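Local coordinates for putative uncharacterized protein (Bacteroides vulgatus, PDB 4F7A) that probably binds glycans, perhaps mucin O-glycans, at the cell surface as a SusD-like outer membrane lipoprotein with a TPR-like helical fold, at residues 437-442 with 466-471; 441-446 with 500-505. One frame throughout, in Å; residues are numbered along the deposited sequence.

Contact 1 (437-442 with 466-471); sequences EAWAEQ and IMIRRL
In the SusD-like, TPR-related helical fold, helix 435-445 packs against the loop running on to helix 475-480, and Trp-439 and Gln-442, one helical turn apart, meet Met-467, Ile-468 and Leu-471 of that loop. The Trp-439 side chain leaves the helix with CG anti to the backbone N (chi1 -174°), which carries the six-membered part of the indole out to the loop. There CZ2 of Trp-439 lies 3.7 Å from CG2 of Ile-468, the two side chains crossing at about a right angle, and CH2 of Trp-439 lies 3.7 Å from CD2 of Leu-471. Phe-57 of helix 54-57 packs on the same Ile-468 and Leu-471, so the apolar patch continues beyond the two segments. One turn on, Gln-442 bends at chi2 and sets NE2 3.5 Å from the selenium SE of the selenomethionine Met-467.

Polar atoms of the two segments are bridged by two waters. Water 2 takes a hydrogen bond from NH2 of Arg-469 and gives one to the backbone O of Gln-442. The guanidinium of Arg-469 is turned back on its own loop: NE reaches O of Met-467 at 3.0 Å, nearly straight at 167° but from above the carbonyl plane, while NH1 pairs with Asp-505. Water 1 ties three groups together: lying at the edge of the indole and in its plane, it accepts from NE1 of Trp-439 at 2.9 Å and donates to O of Ile-468 at 2.9 Å and to OE1 of Gln-442 at 2.6 Å.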
ATOM      1  N   GLU A 437      -1.109   0.273   0.078  1.00 12.39           N
ATOM      2  CA  GLU A 437      -1.715  -0.108   1.359  1.00 13.60           C
ATOM      3  C   GLU A 437      -2.878   0.820   1.706  1.00 13.15           C
ATOM      4  O   GLU A 437      -3.940   0.364   2.177  1.00 14.08           O
ATOM      5  CB  GLU A 437      -0.685  -0.146   2.479  1.00 14.35           C
ATOM      6  CG  GLU A 437      -1.247  -0.709   3.803  1.00 15.43           C
ATOM      7  CD  GLU A 437      -1.866  -2.105   3.695  1.00 15.27           C
ATOM      8  OE1 GLU A 437      -1.560  -2.856   2.739  1.00 14.15           O
ATOM      9  OE2 GLU A 437      -2.693  -2.464   4.576  1.00 17.89           O
ATOM     10  N   ALA A 438      -2.701   2.106   1.432  1.00 12.27           N
ATOM     11  CA  ALA A 438      -3.730   3.118   1.750  1.00 12.25           C
ATOM     12  C   ALA A 438      -5.033   2.843   1.011  1.00 11.84           C
ATOM     13  O   ALA A 438      -6.122   2.865   1.594  1.00 10.88           O
ATOM     14  CB  ALA A 438      -3.210   4.526   1.411  1.00 11.53           C
ATOM     15  N   TRP A 439      -4.908   2.559  -0.278  1.00 11.24           N
ATOM     16  CA  TRP A 439      -6.056   2.309  -1.110  1.00  8.40           C
ATOM     17  C   TRP A 439      -6.731   0.976  -0.760  1.00 11.46           C
ATOM     18  O   TRP A 439      -7.937   0.898  -0.745  1.00 12.55           O
ATOM     19  CB  TRP A 439      -5.679   2.367  -2.592  1.00 11.41           C
ATOM     20  CG  TRP A 439      -6.904   2.262  -3.517  1.00 10.02           C
ATOM     21  CD1 TRP A 439      -8.127   2.810  -3.300  1.00 10.79           C
ATOM     22  CD2 TRP A 439      -6.974   1.607  -4.803  1.00  9.93           C
ATOM     23  NE1 TRP A 439      -8.986   2.506  -4.349  1.00 11.20           N
ATOM     24  CE2 TRP A 439      -8.294   1.769  -5.282  1.00 11.88           C
ATOM     25  CE3 TRP A 439      -6.055   0.871  -5.578  1.00 10.18           C
ATOM     26  CZ2 TRP A 439      -8.706   1.254  -6.495  1.00 13.33           C
ATOM     27  CZ3 TRP A 439      -6.468   0.349  -6.772  1.00 13.52           C
ATOM     28  CH2 TRP A 439      -7.789   0.543  -7.229  1.00 12.48           C
ATOM     29  N   ALA A 440      -5.947  -0.070  -0.506  1.00 10.57           N
ATOM     30  CA  ALA A 440      -6.501  -1.361  -0.139  1.00 11.48           C
ATOM     31  C   ALA A 440      -7.330  -1.230   1.119  1.00 11.47           C
ATOM     32  O   ALA A 440      -8.458  -1.712   1.180  1.00 11.07           O
ATOM     33  CB  ALA A 440      -5.400  -2.383   0.059  1.00  9.92           C
ATOM     34  N   GLU A 441      -6.794  -0.550   2.119  1.00  9.99           N
ATOM     35  CA  GLU A 441      -7.523  -0.389   3.383  1.00 11.60           C
ATOM     36  C   GLU A 441      -8.743   0.510   3.272  1.00 11.86           C
ATOM     37  O   GLU A 441      -9.763   0.303   3.959  1.00 10.23           O
ATOM     38  CB  GLU A 441      -6.571   0.064   4.488  1.00 12.65           C
ATOM     39  CG  GLU A 441      -5.726  -1.082   4.975  1.00 13.97           C
ATOM     40  CD  GLU A 441      -6.549  -2.096   5.727  1.00 18.45           C
ATOM     41  OE1 GLU A 441      -6.788  -1.837   6.938  1.00 16.56           O
ATOM     42  OE2 GLU A 441      -6.956  -3.134   5.125  1.00 14.18           O
ATOM     43  N   GLN A 442      -8.679   1.501   2.408  1.00 10.10           N
ATOM     44  CA  GLN A 442      -9.852   2.326   2.159  1.00 12.13           C
ATOM     45  C   GLN A 442     -11.010   1.527   1.541  1.00 12.31           C
ATOM     46  O   GLN A 442     -12.176   1.680   1.927  1.00 11.24           O
ATOM     47  CB  GLN A 442      -9.472   3.505   1.280  1.00 11.93           C
ATOM     48  CG  GLN A 442     -10.612   4.478   1.029  1.00 12.74           C
ATOM     49  CD  GLN A 442     -11.453   4.148  -0.189  1.00 17.19           C
ATOM     50  OE1 GLN A 442     -11.034   3.402  -1.072  1.00 13.87           O
ATOM     51  NE2 GLN A 442     -12.636   4.739  -0.252  1.00 16.55           N
ATOM     52  N   ILE A 466     -20.104   4.221  -3.887  1.00 12.63           N
ATOM     53  CA  ILE A 466     -19.367   3.033  -3.454  1.00 12.24           C
ATOM     54  C   ILE A 466     -17.861   3.263  -3.704  1.00 12.44           C
ATOM     55  O   ILE A 466     -17.018   2.863  -2.903  1.00 11.93           O
ATOM     56  CB  ILE A 466     -19.874   1.768  -4.138  1.00 13.28           C
ATOM     57  CG1 ILE A 466     -21.304   1.453  -3.644  1.00 18.56           C
ATOM     58  CG2 ILE A 466     -18.961   0.577  -3.875  1.00 11.63           C
ATOM     59  CD1 ILE A 466     -22.071   0.505  -4.571  1.00 20.46           C
HETATM   60  N   MSE A 467     -17.567   3.926  -4.814  1.00 12.02           N
HETATM   61  CA  MSE A 467     -16.226   4.237  -5.286  1.00 12.87           C
HETATM   62  C   MSE A 467     -15.569   3.012  -5.938  1.00 12.26           C
HETATM   63  O   MSE A 467     -16.078   1.866  -5.827  1.00 12.41           O
HETATM   64  CB  MSE A 467     -15.336   4.834  -4.183  1.00 11.88           C
HETATM   65  CG  MSE A 467     -16.010   5.919  -3.353  1.00 14.80           C
HETATM   66 SE   MSE A 467     -14.804   6.761  -2.089  0.75  9.30          SE
HETATM   67  CE  MSE A 467     -13.747   7.733  -3.404  1.00 12.41           C
ATOM     68  N   ILE A 468     -14.458   3.275  -6.620  1.00 13.74           N
ATOM     69  CA  ILE A 468     -13.734   2.233  -7.337  1.00 14.10           C
ATOM     70  C   ILE A 468     -13.306   1.113  -6.365  1.00 13.07           C
ATOM     71  O   ILE A 468     -12.868   1.376  -5.223  1.00 10.98           O
ATOM     72  CB  ILE A 468     -12.541   2.842  -8.144  1.00 13.23           C
ATOM     73  CG1 ILE A 468     -11.855   1.766  -8.977  1.00 12.67           C
ATOM     74  CG2 ILE A 468     -11.507   3.569  -7.230  1.00 10.00           C
ATOM     75  CD1 ILE A 468     -10.795   2.348  -9.978  1.00 10.05           C
ATOM     76  N   ARG A 469     -13.492  -0.129  -6.809  1.00 10.63           N
ATOM     77  CA  ARG A 469     -13.291  -1.306  -5.968  1.00 12.21           C
ATOM     78  C   ARG A 469     -12.020  -2.096  -6.295  1.00 12.53           C
ATOM     79  O   ARG A 469     -11.567  -2.902  -5.487  1.00 12.13           O
ATOM     80  CB  ARG A 469     -14.480  -2.258  -6.124  1.00 12.04           C
ATOM     81  CG  ARG A 469     -15.844  -1.721  -5.706  1.00 14.83           C
ATOM     82  CD  ARG A 469     -15.941  -1.523  -4.184  1.00 13.67           C
ATOM     83  NE  ARG A 469     -15.497  -0.198  -3.766  1.00 12.63           N
ATOM     84  CZ  ARG A 469     -15.027   0.108  -2.552  1.00 13.70           C
ATOM     85  NH1 ARG A 469     -14.826  -0.852  -1.650  1.00 12.12           N
ATOM     86  NH2 ARG A 469     -14.708   1.377  -2.255  1.00 14.20           N
ATOM     87  N   ARG A 470     -11.506  -1.912  -7.510  1.00 12.87           N
ATOM     88  CA  ARG A 470     -10.410  -2.708  -8.037  1.00 12.54           C
ATOM     89  C   ARG A 470     -10.007  -2.139  -9.380  1.00 11.54           C
ATOM     90  O   ARG A 470     -10.693  -1.286  -9.943  1.00 12.18           O
ATOM     91  CB  ARG A 470     -10.830  -4.176  -8.235  1.00  9.36           C
ATOM     92  CG  ARG A 470     -11.910  -4.383  -9.316  1.00 14.57           C
ATOM     93  CD  ARG A 470     -12.353  -5.806  -9.433  1.00 13.06           C
ATOM     94  NE  ARG A 470     -11.380  -6.663 -10.093  1.00 12.29           N
ATOM     95  CZ  ARG A 470     -11.288  -6.866 -11.410  1.00 12.82           C
ATOM     96  NH1 ARG A 470     -12.117  -6.272 -12.272  1.00 14.82           N
ATOM     97  NH2 ARG A 470     -10.365  -7.712 -11.872  1.00 14.20           N
ATOM     98  N   LEU A 471      -8.907  -2.648  -9.909  1.00 11.90           N
ATOM     99  CA  LEU A 471      -8.551  -2.406 -11.305  1.00 11.34           C
ATOM    100  C   LEU A 471      -8.932  -3.610 -12.148  1.00 11.43           C
ATOM    101  O   LEU A 471      -8.845  -4.762 -11.692  1.00 12.98           O
ATOM    102  CB  LEU A 471      -7.049  -2.126 -11.454  1.00 11.61           C
ATOM    103  CG  LEU A 471      -6.516  -0.902 -10.692  1.00 12.38           C
ATOM    104  CD1 LEU A 471      -5.037  -0.666 -11.084  1.00 14.36           C
ATOM    105  CD2 LEU A 471      -7.387   0.361 -10.902  1.00 10.26           C
TER
HETATM  106  O   HOH W   1     -11.636   3.423  -3.613  1.00 13.38           O
HETATM  107  O   HOH W   2     -14.552   1.665   0.631  1.00 11.72           O

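Contact 2 (441-446 with 500-505); sequences EQRRTG and TRLWWD
The six-membered part of the Trp-504 indole packs against Arg-443 and Arg-444 at the C-terminal end of helix 435-445. CE3 of Trp-504 is 3.6 Å from CG of Arg-444, while CH2 sits over one face of the Arg-443 guanidinium, offset toward its rim, with the planes 64° apart. CD1 of Leu-502 adds a contact of 3.7 Å to NH1 of Arg-443.

Among the charged groups, Arg-444 bends at chi2 and chi3 and grips Glu-441 side-on, NE to OE2 at 3.0 Å and NH2 to OE1 at 2.7 Å, both close to the guanidinium plane. An alanine here is likely to leave Glu-441 with Lys-427 and Arg-210 but without this two-pronged partner, deprive Glu-343 of its mate NH1, and open a gap beside CE3 of Trp-504. Asp-505 pairs with Arg-501 of its own segment and with Arg-469.

By water, the backbones are linked through water 4, which donates to O of Arg-444 and to O of Trp-504, each at 2.8 Å.

Around this site, NE1 of Trp-504 and NH1 of Arg-443 bond to Asp-130 of helix 111-132, helix 193-210 touches Arg-444 and Trp-504, and Leu-502 rests on Gln-151 of helix 151-174.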
ATOM      1  N   GLU A 441      -6.794  -0.550   2.119  1.00  9.99           N
ATOM      2  CA  GLU A 441      -7.523  -0.389   3.383  1.00 11.60           C
ATOM      3  C   GLU A 441      -8.743   0.510   3.272  1.00 11.86           C
ATOM      4  O   GLU A 441      -9.763   0.303   3.959  1.00 10.23           O
ATOM      5  CB  GLU A 441      -6.571   0.064   4.488  1.00 12.65           C
ATOM      6  CG  GLU A 441      -5.726  -1.082   4.975  1.00 13.97           C
ATOM      7  CD  GLU A 441      -6.549  -2.096   5.727  1.00 18.45           C
ATOM      8  OE1 GLU A 441      -6.788  -1.837   6.938  1.00 16.56           O
ATOM      9  OE2 GLU A 441      -6.956  -3.134   5.125  1.00 14.18           O
ATOM     10  N   GLN A 442      -8.679   1.501   2.408  1.00 10.10           N
ATOM     11  CA  GLN A 442      -9.852   2.326   2.159  1.00 12.13           C
ATOM     12  C   GLN A 442     -11.010   1.527   1.541  1.00 12.31           C
ATOM     13  O   GLN A 442     -12.176   1.680   1.927  1.00 11.24           O
ATOM     14  CB  GLN A 442      -9.472   3.505   1.280  1.00 11.93           C
ATOM     15  CG  GLN A 442     -10.612   4.478   1.029  1.00 12.74           C
ATOM     16  CD  GLN A 442     -11.453   4.148  -0.189  1.00 17.19           C
ATOM     17  OE1 GLN A 442     -11.034   3.402  -1.072  1.00 13.87           O
ATOM     18  NE2 GLN A 442     -12.636   4.739  -0.252  1.00 16.55           N
ATOM     19  N   ARG A 443     -10.668   0.652   0.598  1.00 12.61           N
ATOM     20  CA  ARG A 443     -11.658  -0.226  -0.014  1.00 10.96           C
ATOM     21  C   ARG A 443     -12.184  -1.257   0.967  1.00 12.28           C
ATOM     22  O   ARG A 443     -13.368  -1.571   0.951  1.00 12.70           O
ATOM     23  CB  ARG A 443     -11.096  -0.905  -1.266  1.00  8.69           C
ATOM     24  CG  ARG A 443     -10.852   0.102  -2.398  1.00 11.78           C
ATOM     25  CD  ARG A 443     -10.245  -0.541  -3.606  1.00 12.19           C
ATOM     26  NE  ARG A 443      -8.812  -0.776  -3.391  1.00  9.90           N
ATOM     27  CZ  ARG A 443      -8.143  -1.849  -3.810  1.00 11.57           C
ATOM     28  NH1 ARG A 443      -8.770  -2.819  -4.475  1.00 11.85           N
ATOM     29  NH2 ARG A 443      -6.847  -1.953  -3.554  1.00 13.30           N
ATOM     30  N   ARG A 444     -11.305  -1.750   1.837  1.00 10.98           N
ATOM     31  CA  ARG A 444     -11.656  -2.801   2.764  1.00 10.25           C
ATOM     32  C   ARG A 444     -12.580  -2.258   3.859  1.00 13.44           C
ATOM     33  O   ARG A 444     -13.600  -2.871   4.190  1.00 12.32           O
ATOM     34  CB  ARG A 444     -10.368  -3.391   3.365  1.00 12.81           C
ATOM     35  CG  ARG A 444     -10.502  -4.792   3.965  1.00 17.61           C
ATOM     36  CD  ARG A 444     -10.597  -4.878   5.461  1.00 15.24           C
ATOM     37  NE  ARG A 444      -9.499  -4.237   6.212  1.00 12.34           N
ATOM     38  CZ  ARG A 444      -9.502  -4.119   7.544  1.00 12.62           C
ATOM     39  NH1 ARG A 444     -10.505  -4.606   8.274  1.00 13.28           N
ATOM     40  NH2 ARG A 444      -8.519  -3.496   8.154  1.00 14.24           N
ATOM     41  N   THR A 445     -12.258  -1.080   4.382  1.00 12.01           N
ATOM     42  CA  THR A 445     -12.968  -0.575   5.585  1.00 12.23           C
ATOM     43  C   THR A 445     -13.927   0.582   5.340  1.00 11.42           C
ATOM     44  O   THR A 445     -14.719   0.931   6.233  1.00 11.84           O
ATOM     45  CB  THR A 445     -11.960  -0.068   6.620  1.00 11.96           C
ATOM     46  OG1 THR A 445     -11.314   1.113   6.120  1.00 10.48           O
ATOM     47  CG2 THR A 445     -10.893  -1.145   6.941  1.00 12.57           C
ATOM     48  N   GLY A 446     -13.786   1.258   4.196  1.00 11.86           N
ATOM     49  CA  GLY A 446     -14.521   2.500   3.930  1.00 11.25           C
ATOM     50  C   GLY A 446     -13.868   3.761   4.481  1.00 12.12           C
ATOM     51  O   GLY A 446     -14.417   4.871   4.341  1.00 12.83           O
ATOM     52  N   THR A 500     -16.599  -4.112  -9.287  1.00 15.79           N
ATOM     53  CA  THR A 500     -16.750  -5.409  -8.636  1.00 15.29           C
ATOM     54  C   THR A 500     -15.895  -5.525  -7.369  1.00 13.14           C
ATOM     55  O   THR A 500     -14.681  -5.357  -7.416  1.00 12.20           O
ATOM     56  CB  THR A 500     -16.392  -6.525  -9.597  1.00 15.11           C
ATOM     57  OG1 THR A 500     -17.343  -6.522 -10.664  1.00 15.92           O
ATOM     58  CG2 THR A 500     -16.400  -7.881  -8.887  1.00 15.41           C
ATOM     59  N   ARG A 501     -16.536  -5.818  -6.241  1.00 11.60           N
ATOM     60  CA  ARG A 501     -15.834  -5.966  -4.984  1.00 13.99           C
ATOM     61  C   ARG A 501     -14.909  -7.186  -4.972  1.00 13.53           C
ATOM     62  O   ARG A 501     -15.293  -8.298  -5.400  1.00 12.66           O
ATOM     63  CB  ARG A 501     -16.824  -6.090  -3.805  1.00 13.28           C
ATOM     64  CG  ARG A 501     -17.634  -4.847  -3.528  1.00 17.63           C
ATOM     65  CD  ARG A 501     -18.446  -5.015  -2.273  1.00 20.21           C
ATOM     66  NE  ARG A 501     -19.435  -3.952  -2.126  1.00 17.63           N
ATOM     67  CZ  ARG A 501     -19.200  -2.745  -1.619  1.00 20.64           C
ATOM     68  NH1 ARG A 501     -17.994  -2.378  -1.182  1.00 13.70           N
ATOM     69  NH2 ARG A 501     -20.202  -1.882  -1.545  1.00 22.21           N
ATOM     70  N   LEU A 502     -13.718  -6.988  -4.409  1.00 11.95           N
ATOM     71  CA  LEU A 502     -12.812  -8.103  -4.156  1.00 12.00           C
ATOM     72  C   LEU A 502     -13.308  -8.933  -2.983  1.00 13.01           C
ATOM     73  O   LEU A 502     -14.177  -8.488  -2.227  1.00 13.36           O
ATOM     74  CB  LEU A 502     -11.397  -7.588  -3.935  1.00 14.19           C
ATOM     75  CG  LEU A 502     -10.857  -6.798  -5.126  1.00 15.13           C
ATOM     76  CD1 LEU A 502      -9.413  -6.396  -4.879  1.00 12.75           C
ATOM     77  CD2 LEU A 502     -11.013  -7.622  -6.437  1.00 11.24           C
ATOM     78  N   TRP A 503     -12.793 -10.155  -2.866  1.00 14.47           N
ATOM     79  CA  TRP A 503     -13.210 -11.094  -1.836  1.00 15.14           C
ATOM     80  C   TRP A 503     -13.185 -10.490  -0.419  1.00 12.43           C
ATOM     81  O   TRP A 503     -14.142 -10.658   0.349  1.00 13.39           O
ATOM     82  CB  TRP A 503     -12.351 -12.370  -1.908  1.00 14.01           C
ATOM     83  CG  TRP A 503     -12.539 -13.342  -0.751  1.00 14.05           C
ATOM     84  CD1 TRP A 503     -13.612 -14.165  -0.514  1.00 17.71           C
ATOM     85  CD2 TRP A 503     -11.607 -13.583   0.304  1.00 16.66           C
ATOM     86  NE1 TRP A 503     -13.386 -14.912   0.629  1.00 17.07           N
ATOM     87  CE2 TRP A 503     -12.166 -14.570   1.149  1.00 14.54           C
ATOM     88  CE3 TRP A 503     -10.334 -13.094   0.596  1.00 17.50           C
ATOM     89  CZ2 TRP A 503     -11.490 -15.059   2.274  1.00 17.96           C
ATOM     90  CZ3 TRP A 503      -9.674 -13.560   1.735  1.00 16.52           C
ATOM     91  CH2 TRP A 503     -10.249 -14.537   2.550  1.00 17.63           C
ATOM     92  N   TRP A 504     -12.120  -9.774  -0.073  1.00 11.76           N
ATOM     93  CA  TRP A 504     -12.018  -9.185   1.279  1.00 12.85           C
ATOM     94  C   TRP A 504     -12.847  -7.941   1.528  1.00 12.09           C
ATOM     95  O   TRP A 504     -12.912  -7.471   2.667  1.00 13.21           O
ATOM     96  CB  TRP A 504     -10.575  -8.944   1.716  1.00 10.96           C
ATOM     97  CG  TRP A 504      -9.640  -8.229   0.756  1.00 11.70           C
ATOM     98  CD1 TRP A 504      -8.491  -8.752   0.223  1.00 11.20           C
ATOM     99  CD2 TRP A 504      -9.693  -6.865   0.299  1.00 14.18           C
ATOM    100  NE1 TRP A 504      -7.853  -7.824  -0.545  1.00 12.76           N
ATOM    101  CE2 TRP A 504      -8.569  -6.659  -0.530  1.00  9.48           C
ATOM    102  CE3 TRP A 504     -10.577  -5.814   0.490  1.00 10.42           C
ATOM    103  CZ2 TRP A 504      -8.302  -5.438  -1.129  1.00 10.03           C
ATOM    104  CZ3 TRP A 504     -10.338  -4.622  -0.115  1.00 12.24           C
ATOM    105  CH2 TRP A 504      -9.207  -4.434  -0.938  1.00 12.23           C
ATOM    106  N   ASP A 505     -13.508  -7.457   0.488  1.00 11.46           N
ATOM    107  CA  ASP A 505     -14.343  -6.257   0.520  1.00 11.46           C
ATOM    108  C   ASP A 505     -15.792  -6.718   0.640  1.00 13.36           C
ATOM    109  O   ASP A 505     -16.397  -7.155  -0.349  1.00 13.97           O
ATOM    110  CB  ASP A 505     -14.113  -5.467  -0.784  1.00 13.77           C
ATOM    111  CG  ASP A 505     -14.985  -4.234  -0.919  1.00 17.83           C
ATOM    112  OD1 ASP A 505     -15.816  -3.963  -0.020  1.00 14.02           O
ATOM    113  OD2 ASP A 505     -14.827  -3.535  -1.941  1.00 16.88           O
TER
HETATM  114  O   HOH W   3     -15.825  -2.513   2.230  1.00 19.23           O
HETATM  115  O   HOH W   4     -14.461  -5.512   3.910  1.00 18.03           O

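Both contacts start from helix 435-445, share Glu-441 and Gln-442, and have centres about 6 Å apart, so they form one continuous buried region. Along the chain the helix comes first, then the 466-471 loop, then 500-505, with helices 475-480 and 482-492 between the two loops. The loops also meet each other: NH1 of Arg-469 forms a 2.7 Å salt bridge with OD2 of Asp-505. Separately, O of Arg-469 probably accepts from NH1 of Arg-443 on the helix. Two later loops thus hold the helix, 466-471 along its middle and 500-505 at its C-terminal end, tying the C-terminal part of this single-chain helical protein to helices 54-57, 111-132 and 193-210.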